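Local coordinates for GNA33 (Neisseria gonorrhoeae FA 1090, PDB 2G5D), which probably acts as a lytic transglycosylase, cleaving the beta-1,4 linkage between MurNAc and GlcNAc in peptidoglycan while forming a 1,6-anhydro bond in the MurNAc residue, at residues Tyr210-Arg213 / Asn214-Asn217; Val235-Phe238 / Phe239-Gln243; Lys292-Met295 / Arg296-Gln300; Leu302-Val305 / Leu306-Pro310. All coordinates share one frame; numbering follows the deposited sequence.

Interaction 1 of 4, residues Tyr210-Arg213 / Asn214-Asn217; sequences YHTR and NQIN
Gln-215 folds back onto Thr-212 to cap the start of helix 213-217, where the chain leaves strand 206-209. Thr-212 occupies the N-cap position, and the amide oxygen of Gln-215 takes its backbone N-H in a nearly straight bond, Thr-212 N to Gln-215 OE1 3.0 Å at 167°, received in the carbonyl plane on a lone pair. This is the side-chain-to-backbone half of a capping box. The Gln-215 side chain reaches that far because CG lies beside its own backbone N (chi1 -64°) and the chain runs straight on from there. Thr-212 OG1 stands 3.2 Å from the same Gln-215 OE1, a weak contact, and one that is not settled because the hydroxyl proton has another acceptor within reach. A bridging water donates both to Gln-215 OE1 and to the carbonyl of Tyr-210, and the amide oxygen also lies at the edge of the His-211 imidazole, whose NE2 is bonded to Lys-224. The first helical turn follows: Ile-216 N binds Thr-212 O at 3.0 Å and Asn-217 N binds Arg-213 O at 2.8 Å. Ile-216 lays its CG1 branch over the CB of His-211, with 3.8 Å between Ile-216 CG1 and His-211 CB, and goes on to Leu-221 and Tyr-312. A second water accepts from Arg-213 NH1 and Asn-217 ND2, linking the guanidinium edge to the Asn-217 amide one turn on. The chemistry implies that Gln-215 OE1, gripped by a backbone N-H and a water, serves as side-chain acceptor for the amide just ahead of the helix.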
loop_
_atom_site.group_PDB
_atom_site.type_symbol
_atom_site.label_atom_id
_atom_site.label_comp_id
_atom_site.label_asym_id
_atom_site.label_seq_id
_atom_site.Cartn_x
_atom_site.Cartn_y
_atom_site.Cartn_z
ATOM N N TYR A 210 15.787 -1.299 -17.595
ATOM C CA TYR A 210 14.588 -1.722 -18.295
ATOM C C TYR A 210 13.842 -0.515 -18.875
ATOM O O TYR A 210 14.135 0.638 -18.524
ATOM C CB TYR A 210 13.659 -2.601 -17.424
ATOM C CG TYR A 210 12.826 -3.520 -18.286
ATOM C CD1 TYR A 210 11.477 -3.247 -18.547
ATOM C CD2 TYR A 210 13.410 -4.622 -18.914
ATOM C CE1 TYR A 210 10.729 -4.074 -19.389
ATOM C CE2 TYR A 210 12.681 -5.446 -19.744
ATOM C CZ TYR A 210 11.338 -5.169 -19.979
ATOM O OH TYR A 210 10.631 -5.993 -20.819
ATOM N N HIS A 211 12.909 -0.791 -19.783
ATOM C CA HIS A 211 12.125 0.228 -20.480
ATOM C C HIS A 211 11.363 1.160 -19.523
ATOM O O HIS A 211 10.914 0.751 -18.453
ATOM C CB HIS A 211 11.152 -0.443 -21.449
ATOM C CG HIS A 211 11.820 -1.235 -22.531
ATOM N ND1 HIS A 211 12.503 -0.645 -23.572
ATOM C CD2 HIS A 211 11.884 -2.572 -22.750
ATOM C CE1 HIS A 211 12.968 -1.581 -24.379
ATOM N NE2 HIS A 211 12.607 -2.759 -23.902
ATOM N N THR A 212 11.247 2.421 -19.934
ATOM C CA THR A 212 10.566 3.465 -19.168
ATOM C C THR A 212 9.107 3.495 -19.591
ATOM O O THR A 212 8.762 2.932 -20.634
ATOM C CB THR A 212 11.173 4.855 -19.455
ATOM O OG1 THR A 212 11.158 5.087 -20.867
ATOM C CG2 THR A 212 12.600 4.964 -18.941
ATOM N N ARG A 213 8.262 4.149 -18.787
ATOM C CA ARG A 213 6.832 4.298 -19.108
ATOM C C ARG A 213 6.596 4.824 -20.521
ATOM O O ARG A 213 5.767 4.286 -21.244
ATOM C CB ARG A 213 6.120 5.212 -18.107
ATOM C CG ARG A 213 4.629 5.369 -18.378
ATOM C CD ARG A 213 3.940 6.183 -17.310
ATOM N NE ARG A 213 3.926 5.504 -16.020
ATOM C CZ ARG A 213 3.017 4.604 -15.626
ATOM N NH1 ARG A 213 1.997 4.250 -16.406
ATOM N NH2 ARG A 213 3.130 4.069 -14.426
ATOM N N ASN A 214 7.326 5.866 -20.907
ATOM C CA ASN A 214 7.156 6.459 -22.236
ATOM C C ASN A 214 7.426 5.458 -23.356
ATOM O O ASN A 214 6.716 5.447 -24.358
ATOM C CB ASN A 214 8.028 7.711 -22.419
ATOM C CG ASN A 214 7.872 8.335 -23.793
ATOM O OD1 ASN A 214 8.851 8.528 -24.517
ATOM N ND2 ASN A 214 6.630 8.638 -24.170
ATOM N N GLN A 215 8.448 4.625 -23.176
ATOM C CA GLN A 215 8.823 3.619 -24.168
ATOM C C GLN A 215 7.803 2.483 -24.249
ATOM O O GLN A 215 7.474 2.024 -25.346
ATOM C CB GLN A 215 10.213 3.059 -23.857
ATOM C CG GLN A 215 11.318 4.086 -23.946
ATOM C CD GLN A 215 12.651 3.526 -23.507
ATOM O OE1 GLN A 215 12.749 2.862 -22.474
ATOM N NE2 GLN A 215 13.684 3.771 -24.301
ATOM N N ILE A 216 7.307 2.055 -23.086
ATOM C CA ILE A 216 6.272 1.028 -22.972
ATOM C C ILE A 216 4.948 1.527 -23.544
ATOM O O ILE A 216 4.251 0.791 -24.252
ATOM C CB ILE A 216 6.090 0.579 -21.484
ATOM C CG1 ILE A 216 7.397 -0.042 -20.942
ATOM C CG2 ILE A 216 4.929 -0.387 -21.335
ATOM C CD1 ILE A 216 7.484 -0.130 -19.386
ATOM N N ASN A 217 4.590 2.768 -23.216
ATOM C CA ASN A 217 3.460 3.425 -23.853
ATOM C C ASN A 217 3.580 3.385 -25.375
ATOM O O ASN A 217 2.593 3.151 -26.089
ATOM C CB ASN A 217 3.367 4.881 -23.403
ATOM C CG ASN A 217 2.756 5.041 -22.027
ATOM O OD1 ASN A 217 2.722 6.152 -21.505
ATOM N ND2 ASN A 217 2.263 3.951 -21.437
HETATM O O HOH W 1 15.194 2.605 -20.845
HETATM O O HOH W 2 1.121 5.164 -18.981
#

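Interaction 2 of 4, residues Val235-Phe238 / Phe239-Gln243; sequences VELF and FMHIQ
Phe-238 and Ile-242 meet closely one turn apart on helix 234-243, with 3.4 Å between Phe-238 CE2 and Ile-242 CD1. The phenyl group gets there with CG anti to the backbone N (chi1 -179°), which leaves its CD2-CE2 side facing the next turn. The same Ile-242 methyl also sits over the rim of one face of the Phe-239 ring, so it packs closely although Ile-242 as a whole is exposed to solvent. The two phenylalanines form an offset edge-to-face pair: the edge of Phe-238 is turned toward the face of Phe-239, centroids 5.9 Å apart and planes inclined at 65°. On another side of the helix the contact is polar. Leu-237 O accepts both His-241 N (3.2 Å) and His-241 ND1 (3.1 Å), which approach from opposite faces of the carbonyl plane, so the imidazole is held against its own helix. Beside it, Leu-237 CD2 touches Met-240 CE at 3.5 Å. Looser, though largely interior, is the pair in which buried Val-235 runs alongside Phe-239, 4.0 Å between Val-235 CG1 and Phe-239 CD1. Around the helix, Val-235 packs on helix 288-297 through Ile-291 and Met-295, and Met-240 on Leu-126 and Ile-140 of strands 116-129 and 138-141, while the His-241 ring makes edge-to-face contacts with Tyr-312 and Phe-315, the latter in strand 313-317.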
loop_
_atom_site.group_PDB
_atom_site.type_symbol
_atom_site.label_atom_id
_atom_site.label_comp_id
_atom_site.label_asym_id
_atom_site.label_seq_id
_atom_site.Cartn_x
_atom_site.Cartn_y
_atom_site.Cartn_z
ATOM N N VAL A 235 -5.610 7.155 -18.528
ATOM C CA VAL A 235 -5.374 7.936 -17.306
ATOM C C VAL A 235 -5.839 7.143 -16.082
ATOM O O VAL A 235 -5.119 7.075 -15.073
ATOM C CB VAL A 235 -6.033 9.352 -17.354
ATOM C CG1 VAL A 235 -5.875 10.086 -16.008
ATOM C CG2 VAL A 235 -5.434 10.175 -18.471
ATOM N N GLU A 236 -7.015 6.523 -16.179
ATOM C CA GLU A 236 -7.454 5.589 -15.140
ATOM C C GLU A 236 -6.457 4.452 -14.957
ATOM O O GLU A 236 -6.222 4.022 -13.821
ATOM C CB GLU A 236 -8.866 5.035 -15.380
ATOM C CG GLU A 236 -9.980 6.051 -15.230
ATOM C CD GLU A 236 -11.361 5.419 -15.272
ATOM O OE1 GLU A 236 -12.141 5.771 -16.154
ATOM O OE2 GLU A 236 -11.683 4.564 -14.421
ATOM N N LEU A 237 -5.856 3.970 -16.049
ATOM C CA LEU A 237 -4.823 2.928 -15.921
ATOM C C LEU A 237 -3.587 3.481 -15.252
ATOM O O LEU A 237 -2.924 2.785 -14.474
ATOM C CB LEU A 237 -4.402 2.363 -17.271
ATOM C CG LEU A 237 -4.131 0.865 -17.436
ATOM C CD1 LEU A 237 -3.081 0.618 -18.549
ATOM C CD2 LEU A 237 -3.804 0.088 -16.121
ATOM N N PHE A 238 -3.271 4.736 -15.575
ATOM C CA PHE A 238 -2.090 5.379 -15.053
ATOM C C PHE A 238 -2.197 5.407 -13.536
ATOM O O PHE A 238 -1.252 5.047 -12.836
ATOM C CB PHE A 238 -1.929 6.792 -15.635
ATOM C CG PHE A 238 -0.699 7.506 -15.141
ATOM C CD1 PHE A 238 0.483 7.457 -15.869
ATOM C CD2 PHE A 238 -0.720 8.208 -13.949
ATOM C CE1 PHE A 238 1.628 8.103 -15.420
ATOM C CE2 PHE A 238 0.421 8.851 -13.483
ATOM C CZ PHE A 238 1.595 8.799 -14.222
ATOM N N PHE A 239 -3.365 5.810 -13.038
ATOM C CA PHE A 239 -3.621 5.892 -11.592
ATOM C C PHE A 239 -3.726 4.550 -10.846
ATOM O O PHE A 239 -3.435 4.492 -9.652
ATOM C CB PHE A 239 -4.823 6.798 -11.319
ATOM C CG PHE A 239 -4.467 8.257 -11.280
ATOM C CD1 PHE A 239 -4.396 9.005 -12.457
ATOM C CD2 PHE A 239 -4.179 8.884 -10.060
ATOM C CE1 PHE A 239 -4.050 10.349 -12.429
ATOM C CE2 PHE A 239 -3.823 10.228 -10.026
ATOM C CZ PHE A 239 -3.765 10.964 -11.213
ATOM N N MET A 240 -4.114 3.480 -11.539
ATOM C CA MET A 240 -3.983 2.120 -10.995
ATOM C C MET A 240 -2.530 1.814 -10.677
ATOM O O MET A 240 -2.244 1.179 -9.652
ATOM C CB MET A 240 -4.517 1.060 -11.962
ATOM C CG MET A 240 -4.667 -0.338 -11.344
ATOM S SD MET A 240 -5.403 -1.540 -12.481
ATOM C CE MET A 240 -3.970 -2.130 -13.376
ATOM N N HIS A 241 -1.619 2.258 -11.549
ATOM C CA HIS A 241 -0.181 2.126 -11.294
ATOM C C HIS A 241 0.200 2.845 -9.995
ATOM O O HIS A 241 0.938 2.300 -9.181
ATOM C CB HIS A 241 0.644 2.691 -12.452
ATOM C CG HIS A 241 0.832 1.748 -13.601
ATOM N ND1 HIS A 241 -0.220 1.257 -14.347
ATOM C CD2 HIS A 241 1.957 1.260 -14.175
ATOM C CE1 HIS A 241 0.249 0.484 -15.310
ATOM N NE2 HIS A 241 1.567 0.468 -15.226
ATOM N N ILE A 242 -0.340 4.051 -9.801
ATOM C CA ILE A 242 -0.080 4.850 -8.596
ATOM C C ILE A 242 -0.552 4.176 -7.301
ATOM O O ILE A 242 0.112 4.306 -6.267
ATOM C CB ILE A 242 -0.633 6.316 -8.717
ATOM C CG1 ILE A 242 -0.008 7.024 -9.920
ATOM C CG2 ILE A 242 -0.333 7.133 -7.444
ATOM C CD1 ILE A 242 -0.688 8.312 -10.297
ATOM N N GLN A 243 -1.676 3.456 -7.342
ATOM C CA GLN A 243 -2.132 2.703 -6.155
ATOM C C GLN A 243 -1.467 1.327 -6.046
ATOM O O GLN A 243 -1.374 0.765 -4.958
ATOM C CB GLN A 243 -3.662 2.567 -6.095
ATOM C CG GLN A 243 -4.440 3.897 -6.010
ATOM C CD GLN A 243 -4.502 4.532 -4.611
ATOM O OE1 GLN A 243 -4.025 3.979 -3.609
ATOM N NE2 GLN A 243 -5.111 5.705 -4.546
#

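Interaction 3 of 4, residues Lys292-Met295 / Arg296-Gln300; sequences KAYM and RQNPQ
Asn-298 turns its amide back over Tyr-294 at the end of helix 288-297, and its NH2 group gives a hydrogen to the Tyr-294 carbonyl. The bond, 3.0 Å from Asn-298 ND2 to Tyr-294 O, lies in the carbonyl plane on a lone pair and also in the plane of the amide. With CG beside the backbone N (chi1 -69°), the amide comes down nearly flat against the tyrosine, its plane 22° from the ring; ND2 sits over one face, and Asn-298 CB makes a CH-pi contact 4.1 Å from the ring centroid. Gln-300 NE2 in turn donates to Asn-298 OD1 at 3.1 Å. The asparagine side chain thus caps a carbonyl at the helix C-terminus, where Tyr-294 and Met-295 pack on Met-275 of helix 271-276. Backbone bonds run from Arg-296 N to Lys-292 O and from Gln-297 N to Ala-293 O, with a weak one from Asn-298 N to Met-295 O. Earlier on the helix, Lys-292 and Arg-296 lie side by side, pointing the same way, the lysine extended and the arginine bent. Their like charges, Lys-292 NZ and Arg-296 NH2, are 4.1 Å apart, and each has a salt-bridge partner outside the helix, Glu-236 for the lysine and Asp-233 for the arginine.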
loop_
_atom_site.group_PDB
_atom_site.type_symbol
_atom_site.label_atom_id
_atom_site.label_comp_id
_atom_site.label_asym_id
_atom_site.label_seq_id
_atom_site.Cartn_x
_atom_site.Cartn_y
_atom_site.Cartn_z
ATOM N N LYS A 292 -8.286 13.016 -16.511
ATOM C CA LYS A 292 -9.053 12.216 -17.446
ATOM C C LYS A 292 -9.868 13.095 -18.412
ATOM O O LYS A 292 -9.845 12.865 -19.629
ATOM C CB LYS A 292 -9.954 11.234 -16.693
ATOM C CG LYS A 292 -10.822 10.377 -17.592
ATOM C CD LYS A 292 -11.787 9.547 -16.779
ATOM C CE LYS A 292 -12.689 8.770 -17.701
ATOM N NZ LYS A 292 -13.503 7.776 -16.974
ATOM N N ALA A 293 -10.556 14.105 -17.868
ATOM C CA ALA A 293 -11.366 15.027 -18.672
ATOM C C ALA A 293 -10.516 15.952 -19.557
ATOM O O ALA A 293 -10.866 16.200 -20.723
ATOM C CB ALA A 293 -12.314 15.830 -17.787
ATOM N N TYR A 294 -9.399 16.445 -19.013
ATOM C CA TYR A 294 -8.464 17.260 -19.791
ATOM C C TYR A 294 -7.909 16.479 -20.997
ATOM O O TYR A 294 -7.742 17.030 -22.083
ATOM C CB TYR A 294 -7.316 17.798 -18.916
ATOM C CG TYR A 294 -6.260 18.561 -19.705
ATOM C CD1 TYR A 294 -6.342 19.941 -19.860
ATOM C CD2 TYR A 294 -5.193 17.892 -20.319
ATOM C CE1 TYR A 294 -5.383 20.643 -20.600
ATOM C CE2 TYR A 294 -4.237 18.577 -21.053
ATOM C CZ TYR A 294 -4.335 19.950 -21.192
ATOM O OH TYR A 294 -3.381 20.633 -21.927
ATOM N N MET A 295 -7.643 15.196 -20.789
ATOM C CA MET A 295 -7.032 14.336 -21.796
ATOM C C MET A 295 -8.013 13.932 -22.907
ATOM O O MET A 295 -7.623 13.775 -24.079
ATOM C CB MET A 295 -6.451 13.097 -21.107
ATOM C CG MET A 295 -4.969 12.860 -21.367
ATOM S SD MET A 295 -3.922 14.330 -21.463
ATOM C CE MET A 295 -3.391 14.600 -19.774
ATOM N N ARG A 296 -9.283 13.767 -22.536
ATOM C CA ARG A 296 -10.331 13.476 -23.504
ATOM C C ARG A 296 -10.540 14.685 -24.426
ATOM O O ARG A 296 -10.816 14.522 -25.618
ATOM C CB ARG A 296 -11.635 13.073 -22.797
ATOM C CG ARG A 296 -12.409 11.940 -23.487
ATOM C CD ARG A 296 -11.768 10.550 -23.259
ATOM N NE ARG A 296 -12.484 9.744 -22.261
ATOM C CZ ARG A 296 -12.205 8.469 -21.963
ATOM N NH1 ARG A 296 -11.219 7.819 -22.580
ATOM N NH2 ARG A 296 -12.924 7.831 -21.044
ATOM N N GLN A 297 -10.379 15.884 -23.865
ATOM C CA GLN A 297 -10.439 17.138 -24.621
ATOM C C GLN A 297 -9.112 17.467 -25.321
ATOM O O GLN A 297 -9.094 18.237 -26.284
ATOM C CB GLN A 297 -10.832 18.320 -23.716
ATOM C CG GLN A 297 -12.201 18.224 -22.997
ATOM C CD GLN A 297 -13.418 18.206 -23.929
ATOM O OE1 GLN A 297 -14.241 17.293 -23.857
ATOM N NE2 GLN A 297 -13.543 19.218 -24.788
ATOM N N ASN A 298 -8.012 16.883 -24.840
ATOM C CA ASN A 298 -6.661 17.202 -25.332
ATOM C C ASN A 298 -5.760 15.995 -25.633
ATOM O O ASN A 298 -4.696 15.845 -25.023
ATOM C CB ASN A 298 -5.959 18.142 -24.358
ATOM C CG ASN A 298 -6.584 19.508 -24.337
ATOM O OD1 ASN A 298 -6.308 20.346 -25.202
ATOM N ND2 ASN A 298 -7.443 19.743 -23.359
ATOM N N PRO A 299 -6.162 15.158 -26.615
ATOM C CA PRO A 299 -5.408 13.955 -27.002
ATOM C C PRO A 299 -3.964 14.242 -27.457
ATOM O O PRO A 299 -3.115 13.350 -27.402
ATOM C CB PRO A 299 -6.228 13.386 -28.170
ATOM C CG PRO A 299 -7.051 14.554 -28.672
ATOM C CD PRO A 299 -7.373 15.334 -27.446
ATOM N N GLN A 300 -3.703 15.474 -27.901
ATOM C CA GLN A 300 -2.362 15.900 -28.337
ATOM C C GLN A 300 -1.319 16.012 -27.199
ATOM O O GLN A 300 -0.120 16.190 -27.461
ATOM C CB GLN A 300 -2.463 17.219 -29.134
ATOM C CG GLN A 300 -2.424 18.522 -28.307
ATOM C CD GLN A 300 -3.732 18.871 -27.617
ATOM O OE1 GLN A 300 -4.749 18.203 -27.791
ATOM N NE2 GLN A 300 -3.708 19.931 -26.827
#

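Interaction 4 of 4, residues Leu302-Val305 / Leu306-Pro310; sequences LAEV and LGQNP
Leu-302 and Leu-306 press together one turn apart on helix 302-306, Leu-302 CD2 lying 3.4 Å from Leu-306 CD2, closer than methyl groups usually pack. On another side of the helix, Gln-308 curls back to the last turn. Its chain bends at chi2 (-57°), bringing the amide round to Glu-304, where Gln-308 NE2 donates to Glu-304 O at 3.1 Å; the acceptor lies in the amide plane, although the donor is tilted from the plane of the carbonyl. Its backbone joins in as well, Gln-308 N binding Val-305 O at 3.1 Å from well above that carbonyl's plane. Two regular helical bonds precede these, from Leu-306 N to Leu-302 O and from Gly-307 N to Ala-303 O (2.9 Å). The chain then leaves the helix through a type I beta turn from Leu-306 to Asn-309, closed by a weak bond between the end residues. Further out, Val-305 packs on helix 271-276 through Ile-271, Tyr-274 and Met-275, and the Glu-304 carboxylate forms a salt bridge with Arg-301 and hydrogen bonds with Tyr-274 and Tyr-280, which probably helps to hold the turn. Leu-306 rests on Phe-238 of helix 234-243. Chemically, Gln-308 gives one N-H each to Glu-304 O and Val-305 O, from its side chain and its backbone, so a single residue of the loop leading to strand 313-317 binds two carbonyls of the final turn.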
loop_
_atom_site.group_PDB
_atom_site.type_symbol
_atom_site.label_atom_id
_atom_site.label_comp_id
_atom_site.label_asym_id
_atom_site.label_seq_id
_atom_site.Cartn_x
_atom_site.Cartn_y
_atom_site.Cartn_z
ATOM N N LEU A 302 -1.463 13.672 -24.354
ATOM C CA LEU A 302 -1.543 12.404 -23.603
ATOM C C LEU A 302 -0.194 11.726 -23.424
ATOM O O LEU A 302 0.206 11.387 -22.285
ATOM C CB LEU A 302 -2.479 11.428 -24.331
ATOM C CG LEU A 302 -3.350 10.371 -23.625
ATOM C CD1 LEU A 302 -3.306 9.033 -24.371
ATOM C CD2 LEU A 302 -3.022 10.189 -22.161
ATOM N N ALA A 303 0.492 11.493 -24.548
ATOM C CA ALA A 303 1.799 10.819 -24.544
ATOM C C ALA A 303 2.821 11.589 -23.703
ATOM O O ALA A 303 3.447 11.027 -22.794
ATOM C CB ALA A 303 2.302 10.615 -25.972
ATOM N N GLU A 304 2.954 12.881 -23.990
ATOM C CA GLU A 304 3.859 13.783 -23.281
ATOM C C GLU A 304 3.736 13.723 -21.753
ATOM O O GLU A 304 4.735 13.611 -21.041
ATOM C CB GLU A 304 3.564 15.204 -23.749
ATOM C CG GLU A 304 4.363 16.301 -23.085
ATOM C CD GLU A 304 3.690 17.650 -23.242
ATOM O OE1 GLU A 304 3.057 17.883 -24.293
ATOM O OE2 GLU A 304 3.782 18.469 -22.312
ATOM N N VAL A 305 2.506 13.835 -21.261
ATOM C CA VAL A 305 2.239 13.977 -19.843
ATOM C C VAL A 305 2.458 12.644 -19.133
ATOM O O VAL A 305 3.177 12.596 -18.126
ATOM C CB VAL A 305 0.814 14.538 -19.574
ATOM C CG1 VAL A 305 0.434 14.390 -18.100
ATOM C CG2 VAL A 305 0.740 15.999 -19.976
ATOM N N LEU A 306 1.872 11.573 -19.684
ATOM C CA LEU A 306 2.033 10.215 -19.137
ATOM C C LEU A 306 3.496 9.763 -19.132
ATOM O O LEU A 306 3.973 9.204 -18.144
ATOM C CB LEU A 306 1.144 9.219 -19.883
ATOM C CG LEU A 306 -0.235 8.886 -19.284
ATOM C CD1 LEU A 306 -1.005 10.090 -18.757
ATOM C CD2 LEU A 306 -1.075 8.122 -20.281
ATOM N N GLY A 307 4.213 10.045 -20.220
ATOM C CA GLY A 307 5.639 9.757 -20.297
ATOM C C GLY A 307 6.555 10.464 -19.303
ATOM O O GLY A 307 7.700 10.084 -19.155
ATOM N N GLN A 308 6.064 11.496 -18.625
ATOM C CA GLN A 308 6.876 12.197 -17.620
ATOM C C GLN A 308 7.169 11.351 -16.367
ATOM O O GLN A 308 8.163 11.585 -15.680
ATOM C CB GLN A 308 6.233 13.533 -17.219
ATOM C CG GLN A 308 6.113 14.526 -18.372
ATOM C CD GLN A 308 7.449 14.842 -19.040
ATOM O OE1 GLN A 308 8.441 15.111 -18.367
ATOM N NE2 GLN A 308 7.467 14.822 -20.378
ATOM N N ASN A 309 6.308 10.378 -16.079
ATOM C CA ASN A 309 6.508 9.424 -14.969
ATOM C C ASN A 309 7.184 8.163 -15.504
ATOM O O ASN A 309 6.490 7.253 -15.964
ATOM C CB ASN A 309 5.146 9.078 -14.332
ATOM C CG ASN A 309 5.245 8.083 -13.157
ATOM O OD1 ASN A 309 4.330 7.291 -12.921
ATOM N ND2 ASN A 309 6.342 8.129 -12.427
ATOM N N PRO A 310 8.540 8.093 -15.459
ATOM C CA PRO A 310 9.199 6.929 -16.095
ATOM C C PRO A 310 8.976 5.602 -15.345
ATOM O O PRO A 310 9.224 4.515 -15.900
ATOM C CB PRO A 310 10.688 7.318 -16.103
ATOM C CG PRO A 310 10.841 8.277 -14.982
ATOM C CD PRO A 310 9.523 9.009 -14.842
#

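Overall arrangement
The four contacts follow one another along the chain in the order 1, 2, 3, 4, all in the MltA-specific insert region, to one side of the molecule's centre. Interactions 1 and 4 are nearest, centres about 10 Å apart, joined where Arg-213 meets Pro-310, Asn-309 and Leu-306. Interaction 2, centred about 12 Å from interaction 4 and 15 Å from interaction 1, touches interaction 1 through Phe-238 and His-241 and interaction 4 through Phe-238. Interaction 3 reaches interaction 2 through the Glu-236 to Lys-292 salt bridge and interaction 4 through Met-295 on Leu-302. Interactions 1 and 3, centres about 21 Å apart, do not touch. Helices 213-217, 234-243, 288-297 and 302-306 are thus joined in a chain of contacts, consistent with one packed unit.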